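Local structure of transcriptional regulator of the TetR/AcrR family (Thermobifida fusca YX, 3DCF) at residues I61-K65 against P66-Y70; F80-V83 against N84-D88. The protein probably binds cis-regulatory DNA through a helix-turn-helix motif and acts as a transcriptional regulator of the TetR/AcrR family. All blocks are in the same frame, centred on the assembly; numbering follows the deposited sequence.

Contact 1. Residues I61-K65 against P66-Y70; sequences IGFTK and PAIYY
K65 lays the outer part of its chain across the side chain of Y69, one helical turn further on, and its ammonium nitrogen meets the phenol: NZ of K65 donates to OH of Y69 at 2.6 Å. Both residues belong to the predicted helix-turn-helix of this TetR-type regulator, where the turn after helix 54-61 leads into helix 65-71, which by its position is probably the recognition helix. The lysine chain bends at chi2 (-76°) and then runs extended, which carries CD to 3.5 Å from CE2 of the tyrosine ring before NZ arrives at the hydroxyl.

The turn is a worked example of stopping one helix and starting the next. G62, with positive phi, is the C-prime residue of a Schellman motif that closes helix 54-61. Two residues later T64 is the N-cap of the following helix. With chi1 at 65°, its OG1 is tucked over the backbone, flanked by N and C, a placement that lets it accept the amide of A67, N to OG1 3.1 Å. The other links of this first turn, from the amides of I68 and Y69, are weak.

Apolar side chains also meet across the turn. I61 and I68 come end to end through their CD1 methyls, 3.5 Å apart; both rest on I36 of helix 31-46, and I68 also packs on L54 and A58 of helix 54-61. Beside them CB of F63 lies 4.0 Å from CD1 of I68, while the F63 ring meets the methyl of A67 obliquely, CD2 to CB 3.4 Å.

Contact 2. Residues F80-V83 against N84-D88; sequences FAIV and NSIVD
The F80 ring carries CB of N84 over one face, nearer its rim than its centre. The two side chains run abreast, the amide plane inclined 36° to the ring. Each has CG anti to its own backbone nitrogen (chi1 173° for F80, -163° for N84), and this shared torsion keeps them aligned; the amide nitrogen ND2 of N84 comes to 4.1 Å from CZ of F80.

Beneath them runs a regular alpha-helical ladder from each residue to the fourth one on. Its first rung is short and nearly straight, N of N84 to O of F80 at 2.7 Å. The same spacing brings aliphatic side chains together: I82 and I86 run alongside each other, CG2 to CD1 4.1 Å, whereas CG1 of V83 meets CG2 of V87 at 4.2 Å where the two valines cross.

Different helices lie against helix 75-98 here: A81 and I82 pack on I37 of helix 31-46, F80 touches R140 and N84 touches M144 of helix 138-164, and V83 and V87 meet L128 and F129, respectively, of helix 123-130.

In the fold
Contact 1 comes first along the chain and is complete before contact 2 begins: contact 1 spans the turn into helix 65-71, and contact 2 lies within the next helix, 75-98. The centres of the two contacts are about 21 Å apart and their nearest atoms about 11 Å, so the two do not touch. Helix 31-46 is a common neighbour: I61, F63 and I68 of contact 1 pack on it, as do A81 and I82 of contact 2. The centre of contact 1, in the predicted DNA-binding motif, is about 30 Å from the centre of the chain; that of contact 2 is about 9 Å from it. Helix 75-98 thus joins the predicted DNA-binding part to the C-terminal helices, as in TetR-family regulators generally.

Contact 1. Residues I61-K65 against P66-Y70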
ATOM      1  N   ILE A  61      22.516 -18.538 -23.474  1.00 42.41           N
ATOM      2  CA  ILE A  61      23.562 -17.616 -23.998  1.00 43.22           C
ATOM      3  C   ILE A  61      24.802 -18.363 -24.552  1.00 43.42           C
ATOM      4  O   ILE A  61      25.621 -17.769 -25.257  1.00 43.34           O
ATOM      5  CB  ILE A  61      23.990 -16.536 -22.957  1.00 43.04           C
ATOM      6  CG1 ILE A  61      24.717 -17.140 -21.740  1.00 42.84           C
ATOM      7  CG2 ILE A  61      22.773 -15.733 -22.519  1.00 43.63           C
ATOM      8  CD1 ILE A  61      25.169 -16.120 -20.744  1.00 44.28           C
ATOM      9  N   GLY A  62      24.943 -19.646 -24.208  1.00 43.86           N
ATOM     10  CA  GLY A  62      26.054 -20.466 -24.660  1.00 44.92           C
ATOM     11  C   GLY A  62      27.305 -20.332 -23.805  1.00 45.82           C
ATOM     12  O   GLY A  62      28.409 -20.278 -24.344  1.00 45.93           O
ATOM     13  N   PHE A  63      27.127 -20.275 -22.480  1.00 46.51           N
ATOM     14  CA  PHE A  63      28.216 -20.151 -21.487  1.00 46.74           C
ATOM     15  C   PHE A  63      28.296 -21.401 -20.627  1.00 46.03           C
ATOM     16  O   PHE A  63      27.332 -22.163 -20.530  1.00 45.90           O
ATOM     17  CB  PHE A  63      28.005 -18.909 -20.587  1.00 47.91           C
ATOM     18  CG  PHE A  63      28.720 -17.669 -21.074  1.00 50.49           C
ATOM     19  CD1 PHE A  63      28.583 -17.233 -22.403  1.00 52.60           C
ATOM     20  CD2 PHE A  63      29.517 -16.912 -20.193  1.00 53.28           C
ATOM     21  CE1 PHE A  63      29.251 -16.083 -22.864  1.00 53.14           C
ATOM     22  CE2 PHE A  63      30.191 -15.754 -20.634  1.00 53.32           C
ATOM     23  CZ  PHE A  63      30.058 -15.339 -21.977  1.00 53.98           C
ATOM     24  N   THR A  64      29.454 -21.592 -20.005  1.00 45.53           N
ATOM     25  CA  THR A  64      29.660 -22.698 -19.063  1.00 45.89           C
ATOM     26  C   THR A  64      29.064 -22.288 -17.693  1.00 46.13           C
ATOM     27  O   THR A  64      28.727 -21.114 -17.477  1.00 46.43           O
ATOM     28  CB  THR A  64      31.173 -23.064 -18.924  1.00 45.59           C
ATOM     29  OG1 THR A  64      31.891 -21.969 -18.348  1.00 46.87           O
ATOM     30  CG2 THR A  64      31.799 -23.396 -20.289  1.00 44.80           C
ATOM     31  N   LYS A  65      28.947 -23.253 -16.777  1.00 46.28           N
ATOM     32  CA  LYS A  65      28.439 -23.005 -15.405  1.00 46.01           C
ATOM     33  C   LYS A  65      29.472 -22.112 -14.656  1.00 45.97           C
ATOM     34  O   LYS A  65      29.062 -21.127 -14.039  1.00 45.69           O
ATOM     35  CB  LYS A  65      28.137 -24.324 -14.652  1.00 46.42           C
ATOM     36  CG  LYS A  65      26.771 -24.416 -13.961  1.00 48.21           C
ATOM     37  CD  LYS A  65      26.619 -23.653 -12.657  1.00 48.68           C
ATOM     38  CE  LYS A  65      25.279 -24.019 -12.000  1.00 49.20           C
ATOM     39  NZ  LYS A  65      25.041 -23.382 -10.667  1.00 51.70           N
ATOM     40  N   PRO A  66      30.798 -22.468 -14.680  1.00 46.19           N
ATOM     41  CA  PRO A  66      31.853 -21.566 -14.145  1.00 45.88           C
ATOM     42  C   PRO A  66      31.866 -20.136 -14.715  1.00 45.87           C
ATOM     43  O   PRO A  66      32.134 -19.189 -13.971  1.00 46.73           O
ATOM     44  CB  PRO A  66      33.155 -22.291 -14.514  1.00 45.63           C
ATOM     45  CG  PRO A  66      32.776 -23.707 -14.471  1.00 45.95           C
ATOM     46  CD  PRO A  66      31.407 -23.754 -15.093  1.00 45.88           C
ATOM     47  N   ALA A  67      31.570 -19.985 -16.004  1.00 45.35           N
ATOM     48  CA  ALA A  67      31.548 -18.659 -16.642  1.00 45.34           C
ATOM     49  C   ALA A  67      30.432 -17.721 -16.097  1.00 44.99           C
ATOM     50  O   ALA A  67      30.675 -16.516 -15.959  1.00 44.70           O
ATOM     51  CB  ALA A  67      31.479 -18.797 -18.168  1.00 44.56           C
ATOM     52  N   ILE A  68      29.247 -18.265 -15.779  1.00 45.29           N
ATOM     53  CA  ILE A  68      28.122 -17.481 -15.189  1.00 46.09           C
ATOM     54  C   ILE A  68      28.390 -17.055 -13.725  1.00 46.39           C
ATOM     55  O   ILE A  68      27.942 -15.969 -13.323  1.00 46.03           O
ATOM     56  CB  ILE A  68      26.724 -18.231 -15.297  1.00 46.38           C
ATOM     57  CG1 ILE A  68      26.295 -18.421 -16.753  1.00 47.80           C
ATOM     58  CG2 ILE A  68      25.588 -17.480 -14.600  1.00 45.56           C
ATOM     59  CD1 ILE A  68      26.033 -17.125 -17.548  1.00 50.04           C
ATOM     60  N   TYR A  69      29.099 -17.889 -12.943  1.00 46.71           N
ATOM     61  CA  TYR A  69      29.470 -17.559 -11.535  1.00 47.13           C
ATOM     62  C   TYR A  69      30.217 -16.231 -11.382  1.00 46.87           C
ATOM     63  O   TYR A  69      29.986 -15.517 -10.403  1.00 46.54           O
ATOM     64  CB  TYR A  69      30.282 -18.676 -10.837  1.00 48.34           C
ATOM     65  CG  TYR A  69      29.488 -19.909 -10.467  1.00 48.82           C
ATOM     66  CD1 TYR A  69      28.407 -19.831  -9.585  1.00 49.45           C
ATOM     67  CD2 TYR A  69      29.850 -21.166 -10.950  1.00 51.32           C
ATOM     68  CE1 TYR A  69      27.664 -20.971  -9.230  1.00 51.64           C
ATOM     69  CE2 TYR A  69      29.134 -22.321 -10.602  1.00 52.47           C
ATOM     70  CZ  TYR A  69      28.039 -22.221  -9.745  1.00 53.17           C
ATOM     71  OH  TYR A  69      27.345 -23.363  -9.414  1.00 52.68           O
ATOM     72  N   TYR A  70      31.110 -15.929 -12.331  1.00 47.06           N
ATOM     73  CA  TYR A  70      31.854 -14.657 -12.373  1.00 47.43           C
ATOM     74  C   TYR A  70      30.914 -13.451 -12.278  1.00 47.53           C
ATOM     75  O   TYR A  70      31.168 -12.527 -11.502  1.00 47.92           O
ATOM     76  CB  TYR A  70      32.700 -14.560 -13.658  1.00 48.23           C
ATOM     77  CG  TYR A  70      33.505 -13.273 -13.816  1.00 48.24           C
ATOM     78  CD1 TYR A  70      34.724 -13.089 -13.146  1.00 50.62           C
ATOM     79  CD2 TYR A  70      33.057 -12.243 -14.661  1.00 50.46           C
ATOM     80  CE1 TYR A  70      35.481 -11.890 -13.304  1.00 50.27           C
ATOM     81  CE2 TYR A  70      33.796 -11.045 -14.827  1.00 49.87           C
ATOM     82  CZ  TYR A  70      35.008 -10.880 -14.146  1.00 50.66           C
ATOM     83  OH  TYR A  70      35.734  -9.719 -14.296  1.00 50.34           O
TER

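Contact 2. Residues F80-V83 against N84-D88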
ATOM      1  N   PHE A  80      17.767  -9.747  -8.503  1.00 39.20           N
ATOM      2  CA  PHE A  80      18.107  -8.411  -7.974  1.00 38.78           C
ATOM      3  C   PHE A  80      18.547  -7.482  -9.118  1.00 38.28           C
ATOM      4  O   PHE A  80      18.042  -6.362  -9.243  1.00 38.51           O
ATOM      5  CB  PHE A  80      19.207  -8.488  -6.902  1.00 39.87           C
ATOM      6  CG  PHE A  80      19.715  -7.134  -6.457  1.00 39.80           C
ATOM      7  CD1 PHE A  80      18.959  -6.345  -5.580  1.00 40.15           C
ATOM      8  CD2 PHE A  80      20.941  -6.635  -6.934  1.00 41.71           C
ATOM      9  CE1 PHE A  80      19.417  -5.061  -5.177  1.00 42.45           C
ATOM     10  CE2 PHE A  80      21.415  -5.363  -6.542  1.00 41.11           C
ATOM     11  CZ  PHE A  80      20.654  -4.574  -5.654  1.00 42.50           C
ATOM     12  N   ALA A  81      19.487  -7.967  -9.933  1.00 37.30           N
ATOM     13  CA  ALA A  81      19.996  -7.251 -11.101  1.00 36.42           C
ATOM     14  C   ALA A  81      18.878  -6.782 -12.050  1.00 36.07           C
ATOM     15  O   ALA A  81      18.931  -5.649 -12.529  1.00 35.64           O
ATOM     16  CB  ALA A  81      21.001  -8.118 -11.854  1.00 35.48           C
ATOM     17  N   ILE A  82      17.886  -7.648 -12.301  1.00 36.11           N
ATOM     18  CA  ILE A  82      16.709  -7.311 -13.145  1.00 36.96           C
ATOM     19  C   ILE A  82      15.869  -6.189 -12.513  1.00 37.24           C
ATOM     20  O   ILE A  82      15.474  -5.242 -13.211  1.00 36.73           O
ATOM     21  CB  ILE A  82      15.772  -8.536 -13.412  1.00 37.08           C
ATOM     22  CG1 ILE A  82      16.478  -9.599 -14.255  1.00 37.84           C
ATOM     23  CG2 ILE A  82      14.485  -8.120 -14.163  1.00 35.84           C
ATOM     24  CD1 ILE A  82      15.741 -10.932 -14.259  1.00 37.38           C
ATOM     25  N   VAL A  83      15.618  -6.305 -11.206  1.00 37.55           N
ATOM     26  CA  VAL A  83      14.853  -5.294 -10.455  1.00 37.87           C
ATOM     27  C   VAL A  83      15.616  -3.964 -10.327  1.00 38.24           C
ATOM     28  O   VAL A  83      15.005  -2.901 -10.491  1.00 37.64           O
ATOM     29  CB  VAL A  83      14.436  -5.794  -9.053  1.00 37.85           C
ATOM     30  CG1 VAL A  83      13.682  -4.695  -8.277  1.00 36.07           C
ATOM     31  CG2 VAL A  83      13.577  -7.056  -9.181  1.00 38.26           C
ATOM     32  N   ASN A  84      16.924  -4.020 -10.040  1.00 38.78           N
ATOM     33  CA  ASN A  84      17.739  -2.788  -9.911  1.00 38.92           C
ATOM     34  C   ASN A  84      17.816  -2.031 -11.245  1.00 38.70           C
ATOM     35  O   ASN A  84      17.828  -0.802 -11.244  1.00 39.14           O
ATOM     36  CB  ASN A  84      19.146  -3.065  -9.335  1.00 39.44           C
ATOM     37  CG  ASN A  84      19.855  -1.791  -8.798  1.00 40.05           C
ATOM     38  OD1 ASN A  84      19.224  -0.767  -8.511  1.00 45.92           O
ATOM     39  ND2 ASN A  84      21.179  -1.877  -8.641  1.00 42.68           N
ATOM     40  N   SER A  85      17.830  -2.773 -12.359  1.00 38.30           N
ATOM     41  CA  SER A  85      17.806  -2.205 -13.714  1.00 38.58           C
ATOM     42  C   SER A  85      16.487  -1.470 -13.995  1.00 37.90           C
ATOM     43  O   SER A  85      16.514  -0.326 -14.443  1.00 37.33           O
ATOM     44  CB  SER A  85      18.034  -3.308 -14.763  1.00 38.75           C
ATOM     45  OG  SER A  85      17.924  -2.821 -16.092  1.00 41.61           O
ATOM     46  N   ILE A  86      15.357  -2.143 -13.732  1.00 38.38           N
ATOM     47  CA  ILE A  86      13.987  -1.564 -13.892  1.00 39.13           C
ATOM     48  C   ILE A  86      13.787  -0.319 -12.995  1.00 39.54           C
ATOM     49  O   ILE A  86      13.168   0.655 -13.439  1.00 40.41           O
ATOM     50  CB  ILE A  86      12.832  -2.610 -13.634  1.00 39.22           C
ATOM     51  CG1 ILE A  86      12.870  -3.755 -14.660  1.00 40.50           C
ATOM     52  CG2 ILE A  86      11.445  -1.960 -13.737  1.00 37.60           C
ATOM     53  CD1 ILE A  86      11.967  -4.932 -14.295  1.00 39.17           C
ATOM     54  N   VAL A  87      14.305  -0.363 -11.761  1.00 39.15           N
ATOM     55  CA  VAL A  87      14.295   0.795 -10.847  1.00 39.84           C
ATOM     56  C   VAL A  87      15.193   1.908 -11.393  1.00 40.44           C
ATOM     57  O   VAL A  87      14.805   3.071 -11.327  1.00 40.54           O
ATOM     58  CB  VAL A  87      14.747   0.439  -9.378  1.00 39.67           C
ATOM     59  CG1 VAL A  87      14.915   1.701  -8.504  1.00 35.53           C
ATOM     60  CG2 VAL A  87      13.755  -0.524  -8.735  1.00 39.43           C
ATOM     61  N   ASP A  88      16.364   1.546 -11.932  1.00 41.63           N
ATOM     62  CA  ASP A  88      17.326   2.522 -12.488  1.00 42.26           C
ATOM     63  C   ASP A  88      16.750   3.279 -13.720  1.00 42.65           C
ATOM     64  O   ASP A  88      16.890   4.505 -13.797  1.00 42.69           O
ATOM     65  CB  ASP A  88      18.688   1.846 -12.804  1.00 42.66           C
ATOM     66  CG  ASP A  88      19.826   2.838 -13.005  1.00 43.50           C
ATOM     67  OD1 ASP A  88      19.984   3.768 -12.193  1.00 50.08           O
ATOM     68  OD2 ASP A  88      20.618   2.667 -13.953  1.00 49.83           O
TER